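Local coordinates for probable AP endonuclease (African swine fever virus, PDB 6KI3), which cleaves DNA at abasic sites during viral DNA repair and also acts as a 3'-5' exonuclease, 3'-phosphatase and 3'-repair diesterase, using three zinc ions, at residues W16-C21 against I26-A31; A31-F36 against K45-F50; G192-I195 against N199-G202. All blocks are in the same frame, centred on the assembly; numbering follows the deposited sequence.

Interaction 1. Residues W16-C21 against I26-A31; sequences WSDSGC and ITNSIA
Asn28 holds the backbone and the side chain of Asp18 with the two ends of one amide. Its OD1 accepts a hydrogen bond from the backbone N of Asp18 at 2.8 Å. That bond is nearly straight and lies in the carbonyl plane. Its ND2 gives a second bond, to Asp18 OD2 at 2.9 Å. The carboxylate oxygen lies in the plane of the amide. It is met on its anti side, with ND2 tilted 29° out of the carboxylate plane. The amide and carboxylate planes are 64° apart. CG of Asn28 stands anti to the backbone N (chi1 168°), which carries the amide out to the loop. Beside it, Ser17 OG lies against Ser29 CB at 3.3 Å, and Trp16 CB touches Ser29 CB at 3.7 Å.

This loop joins helix 13-16 to helix 25-39, the first large helix on the outside of the TIM barrel. From Asp18 to Cys21 it makes a type II beta turn, with Gly20 taking the positive phi. A disulfide from Cys21 to Cys25 ties the loop back to the start of the helix. Ser17 OG makes its main hydrogen bond to Cys25 O. Asp18 OD2 has a second, weak partner in Asn32 ND2. At the outer bend of the turn, Ser19 OG is hydrogen-bonded to a phosphate of the bound DNA.

Interaction 2. Residues A31-F36 against K45-F50; sequences ANYVAF and KSAQVF. With nucleotides of chain C.
Helix 25-39 packs on strand 46-49 within the first beta-alpha-beta unit of the TIM barrel, and Tyr33 makes the contact. A chi1 of 156° turns its ring away from its own backbone N and sends it from the helix toward the strand. At the end of the ring, OH gives a hydrogen bond of 2.6 Å to Ser46 O. The bond lies in the carbonyl plane of Ser46, with a C=O...OH angle of 155°. The carbonyl oxygen sits at the edge of the ring, near its plane. A second contact is apolar. The Ala47 side chain points toward the helix, and its CB meets ring atom CE2 of Tyr33 obliquely at 3.6 Å.

Tyr33 OH also takes a hydrogen bond from Ala9 N on strand 6-10, the parallel neighbour of strand 46-49. The buried hydroxyl is thus held by both strands. Phe44 stacks on the Tyr33 ring.

On the strand's other side, Gln48 points away from the helix, into the barrel. Its OE1 is bonded to His223 NE2 and its NE2 to Glu276 OE1. Both partners are zinc ligands, so Gln48 is a second-shell residue that probably helps to orient them. At the end of the segment, Phe50 meets the abasic-site analogue in the bound DNA. Its CE2 lies 3.5 Å from C2' of 3DR1 of chain C, and C3' of that sugar lies at the ring edge, in the ring plane. Helix-facing residues outside and metal-site and DNA contacts toward the C-terminal end of the strand are the usual division of labour in a TIM barrel.

Interaction 3. Residues G192-I195 against N199-G202; sequences GVNI and NDAG
The loop between helix 185-190 and helix 198-209 folds back on the second helix here, in the part of the TIM barrel that joins strand 179-184 to strand 220-227. Asn194 and Ile195 meet the first turn of helix 198-209. Asp200 CB rests against Asn194 O at 3.2 Å and lies 4.0 Å from Ile195 CA. Ala201 CB lies more loosely, 4.3 Å from Ile195 O. No hydrogen bond joins the two segments, so packing carries the contact.

The loop leaves helix 185-190 through a Schellman motif. Gly192, the first residue to leave helical backbone angles, has a phi of 108°, with two bonds back into the last turn. Two residues on, Asn194 OD1 accepts a hydrogen bond from the backbone N of Ser196, which makes an Asx turn. Ser197 then bonds through OG to the backbone N of Asp200, in the first turn of the next helix. Ile195 points its side chain away from helix 198-209 and packs against Thr185, Ile188, Ile246 and Phe262. Ala201 also touches Phe262, together with Cys261, both on helix 258-269.

The polar ends of Asn194 and Asp200 come near each other without bonding. Their amide and carboxylate planes are 57° apart. With chi1 at -171°, the Asn194 side chain extends toward the helix. Asn194 OD1 and Asp200 OD2, two acceptors, are left 3.3 Å apart.

How the interactions relate
Interactions 1 and 2 adjoin, with centres about 10 Å apart, and share Ala31 on helix 25-39. One side of that helix takes the loop 16-21 and another takes strand 46-49. Trp16 O bonds to Asn32 ND2 at 2.7 Å. Trp16 CZ3 packs on Tyr33 CA, and the ring meets Phe36 edge-to-face. Both contacts reach the DNA. Interaction 3 is across the barrel, its centre about 30 Å from that of interaction 2 and about 38 Å from that of interaction 1. Its nearest atom is about 10 Å from the DNA. The side chain of Ile195 is about 12 Å from a zinc ion, that of Ser46 about 13 Å.

Interaction 1. Residues W16-C21 against I26-A31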
# COMPACT_ATOMS: atom_id res chain seq x y z
N TRP A 16 -11.78 -11.72 8.43
CA TRP A 16 -12.50 -10.61 9.04
C TRP A 16 -14.01 -10.71 8.84
O TRP A 16 -14.78 -10.29 9.71
CB TRP A 16 -11.99 -9.28 8.49
CG TRP A 16 -10.60 -8.94 8.95
CD1 TRP A 16 -9.44 -9.07 8.24
CD2 TRP A 16 -10.23 -8.41 10.23
NE1 TRP A 16 -8.37 -8.65 9.00
CE2 TRP A 16 -8.83 -8.24 10.22
CE3 TRP A 16 -10.94 -8.05 11.38
CZ2 TRP A 16 -8.13 -7.74 11.32
CZ3 TRP A 16 -10.24 -7.56 12.47
CH2 TRP A 16 -8.85 -7.40 12.43
N SER A 17 -14.44 -11.27 7.72
CA SER A 17 -15.87 -11.35 7.43
C SER A 17 -16.54 -12.40 8.30
O SER A 17 -15.98 -13.47 8.55
CB SER A 17 -16.11 -11.66 5.96
OG SER A 17 -15.67 -10.61 5.13
N ASP A 18 -17.74 -12.08 8.77
CA ASP A 18 -18.56 -13.05 9.48
C ASP A 18 -19.06 -14.11 8.51
O ASP A 18 -19.17 -13.88 7.30
CB ASP A 18 -19.75 -12.37 10.15
CG ASP A 18 -19.33 -11.41 11.24
OD1 ASP A 18 -18.51 -11.81 12.10
OD2 ASP A 18 -19.81 -10.26 11.24
N SER A 19 -19.36 -15.29 9.05
CA SER A 19 -20.02 -16.31 8.25
C SER A 19 -21.42 -15.84 7.87
O SER A 19 -22.12 -15.23 8.68
CB SER A 19 -20.10 -17.63 9.02
OG SER A 19 -20.69 -17.43 10.30
N GLY A 20 -21.81 -16.11 6.63
CA GLY A 20 -23.09 -15.63 6.15
C GLY A 20 -23.14 -14.13 5.93
O GLY A 20 -24.18 -13.51 6.17
N CYS A 21 -22.03 -13.54 5.48
CA CYS A 21 -22.04 -12.13 5.12
C CYS A 21 -22.76 -11.87 3.80
O CYS A 21 -23.05 -10.71 3.49
CB CYS A 21 -20.60 -11.60 5.04
SG CYS A 21 -19.49 -12.54 3.98
N ILE A 26 -17.44 -7.28 2.14
CA ILE A 26 -16.31 -6.37 2.31
C ILE A 26 -16.62 -5.35 3.40
O ILE A 26 -15.80 -5.11 4.30
CB ILE A 26 -15.96 -5.68 0.98
CG1 ILE A 26 -15.59 -6.72 -0.08
CG2 ILE A 26 -14.83 -4.68 1.18
CD1 ILE A 26 -15.24 -6.12 -1.42
N THR A 27 -17.80 -4.73 3.34
CA THR A 27 -18.19 -3.76 4.36
C THR A 27 -18.31 -4.42 5.73
O THR A 27 -17.94 -3.83 6.75
CB THR A 27 -19.51 -3.09 3.97
OG1 THR A 27 -19.43 -2.64 2.61
CG2 THR A 27 -19.78 -1.90 4.87
N ASN A 28 -18.84 -5.65 5.77
CA ASN A 28 -18.91 -6.39 7.02
C ASN A 28 -17.53 -6.64 7.60
O ASN A 28 -17.32 -6.50 8.82
CB ASN A 28 -19.65 -7.71 6.81
CG ASN A 28 -19.53 -8.65 8.00
OD1 ASN A 28 -18.67 -9.53 8.01
ND2 ASN A 28 -20.39 -8.47 8.99
N SER A 29 -16.57 -7.00 6.75
CA SER A 29 -15.20 -7.22 7.22
C SER A 29 -14.59 -5.94 7.76
O SER A 29 -13.92 -5.95 8.80
CB SER A 29 -14.35 -7.80 6.10
OG SER A 29 -14.26 -6.89 5.01
N ILE A 30 -14.81 -4.82 7.07
CA ILE A 30 -14.30 -3.54 7.54
C ILE A 30 -14.96 -3.14 8.85
O ILE A 30 -14.32 -2.56 9.74
CB ILE A 30 -14.49 -2.46 6.45
CG1 ILE A 30 -13.54 -2.74 5.27
CG2 ILE A 30 -14.26 -1.06 7.00
CD1 ILE A 30 -13.71 -1.78 4.12
N ALA A 31 -16.24 -3.47 9.01
CA ALA A 31 -16.93 -3.19 10.26
C ALA A 31 -16.27 -3.92 11.42
O ALA A 31 -16.02 -3.34 12.48
CB ALA A 31 -18.41 -3.58 10.15

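Interaction 2. Residues A31-F36 against K45-F50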
# COMPACT_ATOMS: atom_id res chain seq x y z
N ALA A 31 -16.24 -3.47 9.01
CA ALA A 31 -16.93 -3.19 10.26
C ALA A 31 -16.27 -3.92 11.42
O ALA A 31 -16.02 -3.34 12.48
CB ALA A 31 -18.41 -3.58 10.15
N ASN A 32 -15.97 -5.21 11.24
CA ASN A 32 -15.27 -5.96 12.28
C ASN A 32 -13.86 -5.44 12.47
O ASN A 32 -13.34 -5.42 13.59
CB ASN A 32 -15.26 -7.45 11.93
CG ASN A 32 -16.65 -8.02 11.78
OD1 ASN A 32 -17.62 -7.48 12.30
ND2 ASN A 32 -16.76 -9.13 11.06
N TYR A 33 -13.21 -5.01 11.38
CA TYR A 33 -11.86 -4.47 11.46
C TYR A 33 -11.84 -3.13 12.18
O TYR A 33 -10.85 -2.81 12.86
CB TYR A 33 -11.28 -4.36 10.05
CG TYR A 33 -10.18 -3.33 9.87
CD1 TYR A 33 -8.85 -3.65 10.11
CD2 TYR A 33 -10.47 -2.05 9.41
CE1 TYR A 33 -7.85 -2.72 9.93
CE2 TYR A 33 -9.48 -1.11 9.23
CZ TYR A 33 -8.17 -1.45 9.49
OH TYR A 33 -7.18 -0.51 9.31
N VAL A 34 -12.90 -2.34 12.06
CA VAL A 34 -12.99 -1.09 12.82
C VAL A 34 -13.27 -1.38 14.29
O VAL A 34 -12.74 -0.71 15.18
CB VAL A 34 -14.05 -0.17 12.19
CG1 VAL A 34 -14.46 0.93 13.17
CG2 VAL A 34 -13.52 0.44 10.90
N ALA A 35 -14.11 -2.39 14.56
CA ALA A 35 -14.36 -2.78 15.94
C ALA A 35 -13.08 -3.25 16.62
O ALA A 35 -12.81 -2.90 17.77
CB ALA A 35 -15.42 -3.88 15.99
N PHE A 36 -12.27 -4.04 15.91
CA PHE A 36 -10.99 -4.48 16.45
C PHE A 36 -10.08 -3.30 16.77
O PHE A 36 -9.29 -3.37 17.72
CB PHE A 36 -10.31 -5.43 15.46
CG PHE A 36 -8.91 -5.81 15.84
CD1 PHE A 36 -8.67 -6.79 16.79
CD2 PHE A 36 -7.82 -5.20 15.24
CE1 PHE A 36 -7.39 -7.15 17.14
CE2 PHE A 36 -6.53 -5.54 15.59
CZ PHE A 36 -6.31 -6.52 16.53
N LYS A 45 -7.50 4.76 10.91
CA LYS A 45 -7.85 5.83 9.99
C LYS A 45 -7.79 5.41 8.53
O LYS A 45 -8.29 6.13 7.67
CB LYS A 45 -6.93 7.04 10.21
N SER A 46 -7.19 4.26 8.23
CA SER A 46 -7.07 3.77 6.86
C SER A 46 -7.31 2.27 6.83
O SER A 46 -7.41 1.61 7.87
CB SER A 46 -5.71 4.12 6.26
OG SER A 46 -4.66 3.43 6.92
N ALA A 47 -7.40 1.73 5.62
CA ALA A 47 -7.58 0.31 5.38
C ALA A 47 -7.29 0.03 3.92
O ALA A 47 -7.30 0.94 3.08
CB ALA A 47 -8.99 -0.16 5.76
N GLN A 48 -6.99 -1.21 3.61
CA GLN A 48 -6.76 -1.69 2.26
C GLN A 48 -7.57 -2.97 1.96
O GLN A 48 -7.61 -3.86 2.74
CB GLN A 48 -5.28 -1.89 1.99
CG GLN A 48 -4.97 -2.36 0.60
CD GLN A 48 -3.48 -2.46 0.32
OE1 GLN A 48 -2.85 -1.49 0.02
NE2 GLN A 48 -2.96 -3.63 0.43
N VAL A 49 -8.19 -3.04 0.81
CA VAL A 49 -9.01 -4.18 0.43
C VAL A 49 -8.79 -4.51 -1.04
O VAL A 49 -8.31 -3.69 -1.82
CB VAL A 49 -10.52 -3.93 0.68
CG1 VAL A 49 -10.81 -3.86 2.17
CG2 VAL A 49 -10.97 -2.66 -0.02
N PHE A 50 -9.14 -5.74 -1.40
CA PHE A 50 -9.27 -6.15 -2.79
C PHE A 50 -10.74 -6.06 -3.18
O PHE A 50 -11.58 -6.75 -2.59
CB PHE A 50 -8.76 -7.58 -3.01
CG PHE A 50 -7.27 -7.73 -2.95
CD1 PHE A 50 -6.46 -7.21 -3.95
CD2 PHE A 50 -6.67 -8.41 -1.90
CE1 PHE A 50 -5.09 -7.36 -3.90
CE2 PHE A 50 -5.30 -8.56 -1.84
CZ PHE A 50 -4.51 -8.03 -2.84
O5' 3DR C 1 1.42 -7.54 -0.68
P 3DR C 1 2.53 -7.06 -1.74
OP1 3DR C 1 1.72 -6.62 -2.93
OP2 3DR C 1 3.23 -5.94 -1.01
OP3 3DR C 1 3.37 -8.28 -1.99
C2' 3DR C 1 -2.74 -8.32 0.57
C5' 3DR C 1 0.28 -8.30 -1.09
C4' 3DR C 1 -0.41 -8.83 0.15
O4' 3DR C 1 -0.50 -7.78 1.12
C1' 3DR C 1 -1.84 -7.59 1.56
C3' 3DR C 1 -1.83 -9.30 -0.14
O3' 3DR C 1 -2.01 -10.60 0.43

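Interaction 3. Residues G192-I195 against N199-G202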
# COMPACT_ATOMS: atom_id res chain seq x y z
N GLY A 192 17.28 -4.21 -2.29
CA GLY A 192 18.62 -3.87 -1.90
C GLY A 192 18.83 -2.52 -1.23
O GLY A 192 19.95 -1.99 -1.29
N VAL A 193 17.81 -1.95 -0.59
CA VAL A 193 17.92 -0.66 0.08
C VAL A 193 17.94 -0.92 1.59
O VAL A 193 16.91 -1.31 2.17
CB VAL A 193 16.79 0.29 -0.31
CG1 VAL A 193 16.94 1.62 0.41
CG2 VAL A 193 16.75 0.49 -1.81
N ASN A 194 19.09 -0.71 2.21
CA ASN A 194 19.22 -0.86 3.66
C ASN A 194 18.50 0.29 4.35
O ASN A 194 18.93 1.44 4.26
CB ASN A 194 20.70 -0.91 4.05
CG ASN A 194 20.91 -1.30 5.51
OD1 ASN A 194 20.05 -1.09 6.36
ND2 ASN A 194 22.08 -1.86 5.79
N ILE A 195 17.41 -0.02 5.04
CA ILE A 195 16.64 0.98 5.77
C ILE A 195 16.53 0.57 7.23
O ILE A 195 15.55 0.90 7.91
CB ILE A 195 15.24 1.18 5.14
CG1 ILE A 195 14.52 -0.17 5.02
CG2 ILE A 195 15.36 1.86 3.79
CD1 ILE A 195 13.10 -0.06 4.52
N ASN A 199 19.43 6.50 10.42
CA ASN A 199 20.14 7.27 9.40
C ASN A 199 19.96 6.65 8.02
O ASN A 199 19.87 7.38 7.02
CB ASN A 199 21.62 7.36 9.76
CG ASN A 199 22.36 8.39 8.94
OD1 ASN A 199 22.29 9.59 9.22
ND2 ASN A 199 23.09 7.94 7.93
N ASP A 200 19.91 5.32 7.94
CA ASP A 200 19.71 4.66 6.65
C ASP A 200 18.38 5.06 6.03
O ASP A 200 18.29 5.31 4.82
CB ASP A 200 19.80 3.15 6.81
CG ASP A 200 21.18 2.67 7.20
OD1 ASP A 200 22.17 3.39 6.92
OD2 ASP A 200 21.29 1.58 7.79
N ALA A 201 17.32 5.12 6.84
CA ALA A 201 16.02 5.57 6.34
C ALA A 201 15.99 7.08 6.15
O ALA A 201 15.40 7.56 5.18
CB ALA A 201 14.92 5.13 7.30
N GLY A 202 16.62 7.83 7.06
CA GLY A 202 16.60 9.28 6.95
C GLY A 202 17.26 9.78 5.68
O GLY A 202 16.78 10.74 5.06